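Local coordinates for uncharacterized protein DUF1470 (Jannaschia sp. CCS1, PDB 3H0N) that is of unknown function but binds zinc through a treble-clef zinc finger and possibly acts as a transcription regulator, at residues Leu16-Val19 with Asn20-Pro24; Gly34-Ile38 with Glu39-Asp43; Asp75-Asn79 with Gly80-Thr84; Arg135-His139 with Gln140-Arg144. One frame throughout, in Å; residues are numbered along the deposited sequence.

Contact 1 of 4, residues Leu16-Val19 with Asn20-Pro24; sequences LDLV and NIATP
T23 and V19 lie side by side at the end of helix 10-22, pointing the same way, and their pairing is a worked example of how a hydroxyl can close a helix. The T23 hydroxyl sits beside its own backbone N (chi1 -57°), which turns OG1 back over the last turn, where it donates to V19 O at 2.9 Å. The same carbonyl also accepts T23 N, so two donors from one residue converge on V19 O. They come from different directions: the hydroxyl meets the carbonyl at a C=O...donor angle of 120°, the amide at 148°. V19 CG1 follows the same edge of the helix and passes 3.5 Å from T23 OG1, an apolar branch laid against the hydroxyl.

One turn earlier, N20 folds its amide back along the helix. Its ND2 shares a water with D17 OD1: D17 OD1 accepts a hydrogen bond from the water at 2.7 Å, while the water accepts from ND2 at 2.9 Å. The other end of the amide, OD1, receives V156 N from the zinc-finger hairpin. I21 lays CG1 over the carbonyl of the preceding turn, 3.2 Å from D17 O. V19 itself faces L70 and H71 of helix 58-78.

Chemically, the helix end is closed by a doubly gripped carbonyl, and the N20 amide is held at both ends, which should fix its rotation. Since R155 also donates to N20 O and T23 O, this terminus is tied by polar bonds directly to the zinc-binding part of the chain.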
loop_
_atom_site.group_PDB
_atom_site.type_symbol
_atom_site.label_atom_id
_atom_site.label_comp_id
_atom_site.label_asym_id
_atom_site.label_seq_id
_atom_site.Cartn_x
_atom_site.Cartn_y
_atom_site.Cartn_z
ATOM N N LEU A 16 0.620 6.925 -15.498
ATOM C CA LEU A 16 0.834 6.514 -16.904
ATOM C C LEU A 16 0.025 7.369 -17.840
ATOM O O LEU A 16 0.539 7.865 -18.858
ATOM C CB LEU A 16 0.474 5.040 -17.107
ATOM C CG LEU A 16 1.333 4.051 -16.307
ATOM C CD1 LEU A 16 0.630 2.671 -16.255
ATOM C CD2 LEU A 16 2.749 3.891 -16.878
ATOM N N ASP A 17 -1.249 7.534 -17.530
ATOM C CA ASP A 17 -2.153 8.299 -18.383
ATOM C C ASP A 17 -1.738 9.791 -18.485
ATOM O O ASP A 17 -1.790 10.363 -19.575
ATOM C CB ASP A 17 -3.591 8.222 -17.870
ATOM C CG ASP A 17 -4.245 6.876 -18.117
ATOM O OD1 ASP A 17 -3.671 6.052 -18.850
ATOM O OD2 ASP A 17 -5.366 6.709 -17.578
ATOM N N LEU A 18 -1.316 10.355 -17.363
ATOM C CA LEU A 18 -0.932 11.773 -17.317
ATOM C C LEU A 18 0.336 11.970 -18.138
ATOM O O LEU A 18 0.426 12.898 -18.954
ATOM C CB LEU A 18 -0.747 12.223 -15.858
ATOM C CG LEU A 18 -0.133 13.618 -15.725
ATOM C CD1 LEU A 18 -0.969 14.720 -16.389
ATOM C CD2 LEU A 18 0.078 13.864 -14.236
ATOM N N VAL A 19 1.318 11.106 -17.940
ATOM C CA VAL A 19 2.551 11.201 -18.738
ATOM C C VAL A 19 2.221 11.062 -20.211
ATOM O O VAL A 19 2.762 11.793 -21.052
ATOM C CB VAL A 19 3.551 10.142 -18.255
ATOM C CG1 VAL A 19 4.669 9.880 -19.305
ATOM C CG2 VAL A 19 4.102 10.556 -16.868
ATOM N N ASN A 20 1.321 10.133 -20.575
ATOM C CA ASN A 20 1.051 9.876 -21.981
ATOM C C ASN A 20 0.272 11.007 -22.630
ATOM O O ASN A 20 0.429 11.271 -23.817
ATOM C CB ASN A 20 0.400 8.519 -22.155
ATOM C CG ASN A 20 1.415 7.390 -22.062
ATOM O OD1 ASN A 20 2.597 7.602 -22.326
ATOM N ND2 ASN A 20 0.961 6.205 -21.681
ATOM N N ILE A 21 -0.528 11.742 -21.861
ATOM C CA ILE A 21 -1.184 12.934 -22.365
ATOM C C ILE A 21 -0.173 14.070 -22.550
ATOM O O ILE A 21 -0.075 14.675 -23.628
ATOM C CB ILE A 21 -2.285 13.424 -21.390
ATOM C CG1 ILE A 21 -3.418 12.422 -21.373
ATOM C CG2 ILE A 21 -2.789 14.824 -21.831
ATOM C CD1 ILE A 21 -4.343 12.558 -20.125
ATOM N N ALA A 22 0.575 14.380 -21.514
ATOM C CA ALA A 22 1.239 15.660 -21.433
ATOM C C ALA A 22 2.653 15.668 -21.969
ATOM O O ALA A 22 3.168 16.734 -22.340
ATOM C CB ALA A 22 1.215 16.203 -19.992
ATOM N N THR A 23 3.331 14.515 -21.993
ATOM C CA THR A 23 4.767 14.514 -22.320
ATOM C C THR A 23 4.946 14.617 -23.825
ATOM O O THR A 23 4.427 13.786 -24.558
ATOM C CB THR A 23 5.432 13.246 -21.848
ATOM O OG1 THR A 23 5.216 13.129 -20.436
ATOM C CG2 THR A 23 6.922 13.309 -22.102
ATOM N N PRO A 24 5.666 15.630 -24.336
ATOM C CA PRO A 24 5.910 15.695 -25.781
ATOM C C PRO A 24 6.721 14.509 -26.260
ATOM O O PRO A 24 7.465 13.923 -25.489
ATOM C CB PRO A 24 6.729 16.976 -25.934
ATOM C CG PRO A 24 6.499 17.761 -24.703
ATOM C CD PRO A 24 6.271 16.766 -23.617
HETATM O O HOH W 1 -1.742 5.673 -20.763
#

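Contact 2 of 4, residues Gly34-Ile38 with Glu39-Asp43; sequences GGCVI and EDLHD
D40 reaches back from the first turn of helix 38-44 to the amide of V37, the N-cap residue. With CG beside its own backbone N (chi1 -64°), the carboxylate swings toward the incoming chain, and OD2 accepts V37 N at 3.0 Å in a nearly straight bond of 167°. The donor comes to the anti side of OD2 and stands 34° out of the carboxylate plane. The same oxygen lies 3.3 Å from C36 CB and touches V37 CG2, so the aliphatic flanks of two successive residues border it.

V37 places CG2 between its N and its carbonyl carbon, and this methyl also meets the carboxylate of E39, 3.4 Å from OE1. The E39 chain bends at chi2 to bring that oxygen back over the start of the helix. Behind the cap, C36 SG rests 3.9 Å from L41 CD2. On another flank, CG1 and CD1 of I38 pass obliquely across H42 at its CD2-NE2 side, with CD1 3.7 Å from NE2; I38 is deposited in two conformers, so this contact is less certain. The ring edge carries CD2 in plane with I38 O, 3.2 Å away. H42 N donates to that same carbonyl.

V37 O in turn takes weak bonds from D40 N and L41 N. The cap thus joins one firm side-chain bond to a loosely shared carbonyl. Two carboxylates, D40 and E39, lie near the N-terminal end of the helix, where its dipole would probably favour their ionised form, and the C36-L41 pair lies against V60 of helix 58-78, joining the loop to that helix by apolar packing.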
loop_
_atom_site.group_PDB
_atom_site.type_symbol
_atom_site.label_atom_id
_atom_site.label_comp_id
_atom_site.label_asym_id
_atom_site.label_seq_id
_atom_site.Cartn_x
_atom_site.Cartn_y
_atom_site.Cartn_z
ATOM N N GLY A 34 2.083 17.205 -26.784
ATOM C CA GLY A 34 1.953 17.231 -25.340
ATOM C C GLY A 34 1.305 18.492 -24.810
ATOM O O GLY A 34 0.634 19.217 -25.539
ATOM N N GLY A 35 1.535 18.737 -23.518
ATOM C CA GLY A 35 0.778 19.710 -22.747
ATOM C C GLY A 35 -0.551 19.099 -22.430
ATOM O O GLY A 35 -0.805 17.935 -22.721
ATOM N N CYS A 36 -1.421 19.888 -21.796
ATOM C CA CYS A 36 -2.796 19.495 -21.614
ATOM C C CYS A 36 -3.711 20.678 -21.454
ATOM O O CYS A 36 -3.280 21.813 -21.291
ATOM C CB CYS A 36 -3.011 18.485 -20.504
ATOM S SG CYS A 36 -2.991 19.056 -18.849
ATOM N N VAL A 37 -4.989 20.373 -21.557
ATOM C CA VAL A 37 -6.057 21.330 -21.315
ATOM C C VAL A 37 -6.979 20.758 -20.238
ATOM O O VAL A 37 -6.924 19.563 -19.849
ATOM C CB VAL A 37 -6.857 21.616 -22.630
ATOM C CG1 VAL A 37 -5.999 22.361 -23.644
ATOM C CG2 VAL A 37 -7.412 20.310 -23.251
ATOM N N ILE A 38 -7.845 21.606 -19.707
ATOM C CA ILE A 38 -8.679 21.169 -18.589
ATOM C C ILE A 38 -9.551 19.964 -18.950
ATOM O O ILE A 38 -9.817 19.094 -18.090
ATOM C CB ILE A 38 -9.534 22.306 -17.968
ATOM C CG1 ILE A 38 -9.785 21.998 -16.487
ATOM C CG2 ILE A 38 -10.838 22.480 -18.727
ATOM C CD1 ILE A 38 -10.890 22.818 -15.823
ATOM N N GLU A 39 -9.978 19.850 -20.209
ATOM C CA GLU A 39 -10.758 18.670 -20.618
ATOM C C GLU A 39 -10.003 17.338 -20.420
ATOM O O GLU A 39 -10.603 16.310 -20.070
ATOM C CB GLU A 39 -11.182 18.796 -22.091
ATOM C CG GLU A 39 -12.244 19.859 -22.350
ATOM C CD GLU A 39 -11.702 21.281 -22.523
ATOM O OE1 GLU A 39 -10.481 21.522 -22.452
ATOM O OE2 GLU A 39 -12.540 22.190 -22.733
ATOM N N ASP A 40 -8.682 17.363 -20.625
ATOM C CA ASP A 40 -7.836 16.205 -20.416
ATOM C C ASP A 40 -7.851 15.826 -18.946
ATOM O O ASP A 40 -7.868 14.640 -18.596
ATOM C CB ASP A 40 -6.375 16.468 -20.803
ATOM C CG ASP A 40 -6.174 16.761 -22.283
ATOM O OD1 ASP A 40 -6.822 16.105 -23.117
ATOM O OD2 ASP A 40 -5.359 17.631 -22.602
ATOM N N LEU A 41 -7.869 16.835 -18.077
ATOM C CA LEU A 41 -7.912 16.564 -16.644
ATOM C C LEU A 41 -9.265 16.024 -16.179
ATOM O O LEU A 41 -9.321 15.121 -15.315
ATOM C CB LEU A 41 -7.516 17.810 -15.862
ATOM C CG LEU A 41 -6.130 18.381 -16.223
ATOM C CD1 LEU A 41 -5.878 19.620 -15.338
ATOM C CD2 LEU A 41 -5.047 17.320 -16.054
ATOM N N HIS A 42 -10.367 16.520 -16.748
ATOM C CA HIS A 42 -11.663 15.949 -16.411
ATOM C C HIS A 42 -11.735 14.442 -16.720
ATOM O O HIS A 42 -12.276 13.657 -15.934
ATOM C CB HIS A 42 -12.786 16.699 -17.121
ATOM C CG HIS A 42 -13.167 17.978 -16.435
ATOM N ND1 HIS A 42 -14.225 18.052 -15.559
ATOM C CD2 HIS A 42 -12.625 19.217 -16.478
ATOM C CE1 HIS A 42 -14.330 19.290 -15.105
ATOM N NE2 HIS A 42 -13.359 20.015 -15.634
ATOM N N ASP A 43 -11.145 14.037 -17.824
ATOM C CA ASP A 43 -11.187 12.634 -18.183
ATOM C C ASP A 43 -10.140 11.835 -17.408
ATOM O O ASP A 43 -10.419 10.708 -16.996
ATOM C CB ASP A 43 -10.985 12.474 -19.675
ATOM C CG ASP A 43 -10.930 11.033 -20.091
ATOM O OD1 ASP A 43 -11.938 10.331 -19.906
ATOM O OD2 ASP A 43 -9.878 10.611 -20.575
#

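Contact 3 of 4, residues Asp75-Asn79 with Gly80-Thr84; sequences DALSN and GQVAT
The backbone leaves helix 58-78 through a Schellman motif at G80, whose positive phi (73°) lets Q81 N reach A76 O at 2.9 Å and G80 N reach L77 O at 3.0 Å, before an inverse gamma turn centred on Q81 leads into helix 82-95.

Around this turn the side chains are mostly apolar where they meet. The A76 methyl lies beside Q81, 3.5 Å from Q81 O and 4.0 Å from Q81 CB, and T84 CG2, from the first turn of the next helix, approaches the same methyl to 4.1 Å. CG2 is the T84 branch anti to the backbone N, which places it beside A76. N79 CB and Q81 CG pass at 4.1 Å across the bend. On the inner side L77 CD2 comes 4.5 Å from V82 CG1, a light contact that both residues extend onto I137 and V142.

Within the last turn the S78 hydroxyl donates to D75 O at 2.8 Å, occupying a carbonyl near the helix end.

Taken together, the chemistry divides the turn in two: backbone amides satisfy the closing carbonyls, while methyl groups pack between the two helices. V82 and A83 also meet W110 of the second subunit, so the start of helix 82-95 reaches the dimer contact.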
loop_
_atom_site.group_PDB
_atom_site.type_symbol
_atom_site.label_atom_id
_atom_site.label_comp_id
_atom_site.label_asym_id
_atom_site.label_seq_id
_atom_site.Cartn_x
_atom_site.Cartn_y
_atom_site.Cartn_z
ATOM N N ASP A 75 10.758 6.898 -17.032
ATOM C CA ASP A 75 11.866 6.639 -17.937
ATOM C C ASP A 75 13.065 6.044 -17.177
ATOM O O ASP A 75 13.697 5.093 -17.649
ATOM C CB ASP A 75 12.220 7.934 -18.662
ATOM C CG ASP A 75 13.412 7.789 -19.517
ATOM O OD1 ASP A 75 13.237 7.338 -20.650
ATOM O OD2 ASP A 75 14.514 8.086 -18.997
ATOM N N ALA A 76 13.367 6.557 -15.992
ATOM C CA ALA A 76 14.432 5.989 -15.159
ATOM C C ALA A 76 14.142 4.526 -14.851
ATOM O O ALA A 76 15.021 3.658 -14.956
ATOM C CB ALA A 76 14.655 6.775 -13.894
ATOM N N LEU A 77 12.904 4.237 -14.454
ATOM C CA LEU A 77 12.559 2.836 -14.149
ATOM C C LEU A 77 12.773 1.916 -15.381
ATOM O O LEU A 77 13.269 0.776 -15.245
ATOM C CB LEU A 77 11.119 2.714 -13.608
ATOM C CG LEU A 77 10.920 3.403 -12.254
ATOM C CD1 LEU A 77 9.453 3.278 -11.860
ATOM C CD2 LEU A 77 11.831 2.861 -11.161
ATOM N N SER A 78 12.377 2.409 -16.561
ATOM C CA SER A 78 12.512 1.626 -17.818
ATOM C C SER A 78 13.996 1.326 -18.119
ATOM O O SER A 78 14.308 0.357 -18.798
ATOM C CB SER A 78 11.870 2.328 -19.010
ATOM O OG SER A 78 12.673 3.348 -19.546
ATOM N N ASN A 79 14.902 2.144 -17.578
ATOM C CA ASN A 79 16.339 1.967 -17.728
ATOM C C ASN A 79 17.004 1.253 -16.533
ATOM O O ASN A 79 18.222 1.078 -16.483
ATOM C CB ASN A 79 16.971 3.352 -17.908
ATOM C CG ASN A 79 16.725 3.915 -19.262
ATOM O OD1 ASN A 79 16.812 3.214 -20.268
ATOM N ND2 ASN A 79 16.486 5.218 -19.314
ATOM N N GLY A 80 16.210 0.814 -15.552
ATOM C CA GLY A 80 16.785 0.213 -14.365
ATOM C C GLY A 80 17.460 1.184 -13.418
ATOM O O GLY A 80 18.175 0.773 -12.498
ATOM N N GLN A 81 17.260 2.489 -13.623
ATOM C CA GLN A 81 17.872 3.518 -12.812
ATOM C C GLN A 81 16.975 3.805 -11.612
ATOM O O GLN A 81 16.352 4.873 -11.455
ATOM C CB GLN A 81 18.118 4.788 -13.652
ATOM C CG GLN A 81 19.162 4.605 -14.723
ATOM C CD GLN A 81 20.547 4.642 -14.203
ATOM O OE1 GLN A 81 20.802 4.640 -12.983
ATOM N NE2 GLN A 81 21.490 4.659 -15.112
ATOM N N VAL A 82 16.877 2.801 -10.753
ATOM C CA VAL A 82 15.919 2.852 -9.652
ATOM C C VAL A 82 16.272 3.911 -8.623
ATOM O O VAL A 82 15.390 4.633 -8.150
ATOM C CB VAL A 82 15.751 1.483 -8.978
ATOM C CG1 VAL A 82 14.611 1.579 -7.909
ATOM C CG2 VAL A 82 15.394 0.428 -9.980
ATOM N N ALA A 83 17.554 4.080 -8.321
ATOM C CA ALA A 83 17.938 5.114 -7.357
ATOM C C ALA A 83 17.504 6.527 -7.783
ATOM O O ALA A 83 17.044 7.328 -6.963
ATOM C CB ALA A 83 19.427 5.050 -7.084
ATOM N N THR A 84 17.608 6.829 -9.087
ATOM C CA THR A 84 17.227 8.114 -9.629
ATOM C C THR A 84 15.720 8.304 -9.408
ATOM O O THR A 84 15.267 9.353 -8.972
ATOM C CB THR A 84 17.588 8.159 -11.127
ATOM O OG1 THR A 84 19.023 8.087 -11.258
ATOM C CG2 THR A 84 17.005 9.395 -11.840
#

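Contact 4 of 4, residues Arg135-His139 with Gln140-Arg144; sequences REIGH and QNVRR
N141 turns from CB to tip back onto the helix it has just left. Its CB lies 3.5 Å from E136 O, the carbonyl that also accepts N141 N. CG sits beside the backbone N (chi1 -69°), 3.7 Å from H139 O, and the amide consequently faces the E136 carboxylate: ND2 donates to E136 OE1 at 2.8 Å, with an N-H...O angle of 161°. The oxygen lies in the amide plane, and the two flat groups are only 14° apart, nearly coplanar. ND2 also passes H139 CB at 3.7 Å. At the other end OD1 accepts a water that donates to H139 O as well.

Q140, of positive phi, is the C-prime residue of the Schellman motif. Its bent chain carries NE2 back to G138 O at 2.8 Å, approaching from above the plane of that carbonyl. V142 CG2 rests on I137 CG1 at 4.2 Å.

The amide of N141 is thus occupied at both ends, which should hold its rotation. E136 OE2 forms a salt bridge with R9, so one buried carboxylate is shared between the helix cap and the N-terminal segment.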
loop_
_atom_site.group_PDB
_atom_site.type_symbol
_atom_site.label_atom_id
_atom_site.label_comp_id
_atom_site.label_asym_id
_atom_site.label_seq_id
_atom_site.Cartn_x
_atom_site.Cartn_y
_atom_site.Cartn_z
ATOM N N ARG A 135 5.197 2.185 -4.832
ATOM C CA ARG A 135 4.712 0.868 -4.439
ATOM C C ARG A 135 5.142 -0.207 -5.404
ATOM O O ARG A 135 5.500 -1.319 -5.043
ATOM C CB ARG A 135 3.204 0.903 -4.250
ATOM C CG ARG A 135 2.698 -0.328 -3.545
ATOM C CD ARG A 135 1.220 -0.500 -3.621
ATOM N NE ARG A 135 0.458 0.720 -3.527
ATOM C CZ ARG A 135 -0.737 0.867 -4.091
ATOM N NH1 ARG A 135 -1.329 -0.137 -4.682
ATOM N NH2 ARG A 135 -1.346 2.032 -4.034
ATOM N N GLU A 136 5.098 0.115 -6.700
ATOM C CA GLU A 136 5.521 -0.866 -7.692
ATOM C C GLU A 136 7.027 -1.156 -7.656
ATOM O O GLU A 136 7.444 -2.274 -7.939
ATOM C CB GLU A 136 5.110 -0.439 -9.105
ATOM C CG GLU A 136 3.599 -0.312 -9.334
ATOM C CD GLU A 136 2.786 -1.508 -8.938
ATOM O OE1 GLU A 136 3.329 -2.638 -8.944
ATOM O OE2 GLU A 136 1.588 -1.297 -8.591
ATOM N N ILE A 137 7.835 -0.160 -7.276
ATOM C CA ILE A 137 9.254 -0.384 -7.050
ATOM C C ILE A 137 9.406 -1.350 -5.852
ATOM O O ILE A 137 10.131 -2.329 -5.910
ATOM C CB ILE A 137 9.995 0.939 -6.785
ATOM C CG1 ILE A 137 9.932 1.883 -8.011
ATOM C CG2 ILE A 137 11.435 0.697 -6.313
ATOM C CD1 ILE A 137 10.413 3.316 -7.709
ATOM N N GLY A 138 8.674 -1.092 -4.767
ATOM C CA GLY A 138 8.719 -1.987 -3.617
ATOM C C GLY A 138 8.270 -3.376 -3.924
ATOM O O GLY A 138 8.781 -4.362 -3.343
ATOM N N HIS A 139 7.325 -3.504 -4.844
ATOM C CA HIS A 139 6.805 -4.820 -5.240
ATOM C C HIS A 139 7.639 -5.521 -6.295
ATOM O O HIS A 139 7.237 -6.557 -6.835
ATOM C CB HIS A 139 5.329 -4.722 -5.690
ATOM C CG HIS A 139 4.377 -4.409 -4.562
ATOM N ND1 HIS A 139 3.036 -4.151 -4.754
ATOM C CD2 HIS A 139 4.600 -4.294 -3.230
ATOM C CE1 HIS A 139 2.468 -3.932 -3.574
ATOM N NE2 HIS A 139 3.393 -3.997 -2.637
ATOM N N GLN A 140 8.822 -4.974 -6.594
ATOM C CA GLN A 140 9.809 -5.608 -7.452
ATOM C C GLN A 140 9.320 -5.697 -8.900
ATOM O O GLN A 140 9.651 -6.643 -9.632
ATOM C CB GLN A 140 10.196 -6.994 -6.921
ATOM C CG GLN A 140 10.515 -7.028 -5.400
ATOM C CD GLN A 140 11.654 -6.128 -5.062
ATOM O OE1 GLN A 140 12.777 -6.318 -5.534
ATOM N NE2 GLN A 140 11.379 -5.086 -4.247
ATOM N N ASN A 141 8.567 -4.678 -9.318
ATOM C CA ASN A 141 7.964 -4.625 -10.663
ATOM C C ASN A 141 8.631 -3.613 -11.592
ATOM O O ASN A 141 8.049 -3.241 -12.613
ATOM C CB ASN A 141 6.478 -4.335 -10.557
ATOM C CG ASN A 141 5.701 -5.464 -9.976
ATOM O OD1 ASN A 141 6.095 -6.640 -10.075
ATOM N ND2 ASN A 141 4.585 -5.122 -9.342
ATOM N N VAL A 142 9.860 -3.187 -11.292
ATOM C CA VAL A 142 10.511 -2.147 -12.102
ATOM C C VAL A 142 10.611 -2.562 -13.571
ATOM O O VAL A 142 10.413 -1.724 -14.460
ATOM C CB VAL A 142 11.901 -1.824 -11.537
ATOM C CG1 VAL A 142 12.680 -0.899 -12.448
ATOM C CG2 VAL A 142 11.763 -1.200 -10.135
ATOM N N ARG A 143 10.910 -3.828 -13.839
ATOM C CA ARG A 143 11.126 -4.285 -15.221
ATOM C C ARG A 143 9.848 -4.241 -16.063
ATOM O O ARG A 143 9.935 -4.325 -17.271
ATOM C CB ARG A 143 11.748 -5.674 -15.298
ATOM C CG ARG A 143 13.190 -5.680 -14.784
ATOM C CD ARG A 143 13.776 -7.048 -14.946
ATOM N NE ARG A 143 15.119 -7.171 -14.341
ATOM C CZ ARG A 143 16.253 -6.959 -14.997
ATOM N NH1 ARG A 143 16.247 -6.590 -16.262
ATOM N NH2 ARG A 143 17.417 -7.116 -14.371
ATOM N N ARG A 144 8.694 -4.016 -15.433
ATOM C CA ARG A 144 7.438 -3.909 -16.168
ATOM C C ARG A 144 7.122 -2.487 -16.687
ATOM O O ARG A 144 6.162 -2.318 -17.449
ATOM C CB ARG A 144 6.268 -4.439 -15.315
ATOM C CG ARG A 144 6.319 -5.921 -15.191
ATOM C CD ARG A 144 5.377 -6.496 -14.097
ATOM N NE ARG A 144 5.390 -7.973 -14.141
ATOM C CZ ARG A 144 4.737 -8.732 -15.020
ATOM N NH1 ARG A 144 3.950 -8.175 -15.944
ATOM N NH2 ARG A 144 4.891 -10.072 -15.005
HETATM O O HOH W 2 6.081 -8.619 -8.176
#

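Overall arrangement
The four contacts come in series along the chain, each at the start or end of a helix. Contact 1 closes helix 10-22 and contact 2 opens helix 38-44; their centres lie about 10 Å apart and A22 O probably bonds to G35 N. Contact 3 joins helices 58-78 and 82-95, and contact 4 ends helix 121-138 just before the zinc-finger hairpin. Those two, about 11 Å apart between centres, interlock through L77, V82, I137 and V142. Contact 2 lies on the opposite side of the chain's centre from contacts 3 and 4, while contact 1 is near the middle. Helix ends thus meet around helix 58-78, and contacts 3 and 4 form one patch reaching the second subunit.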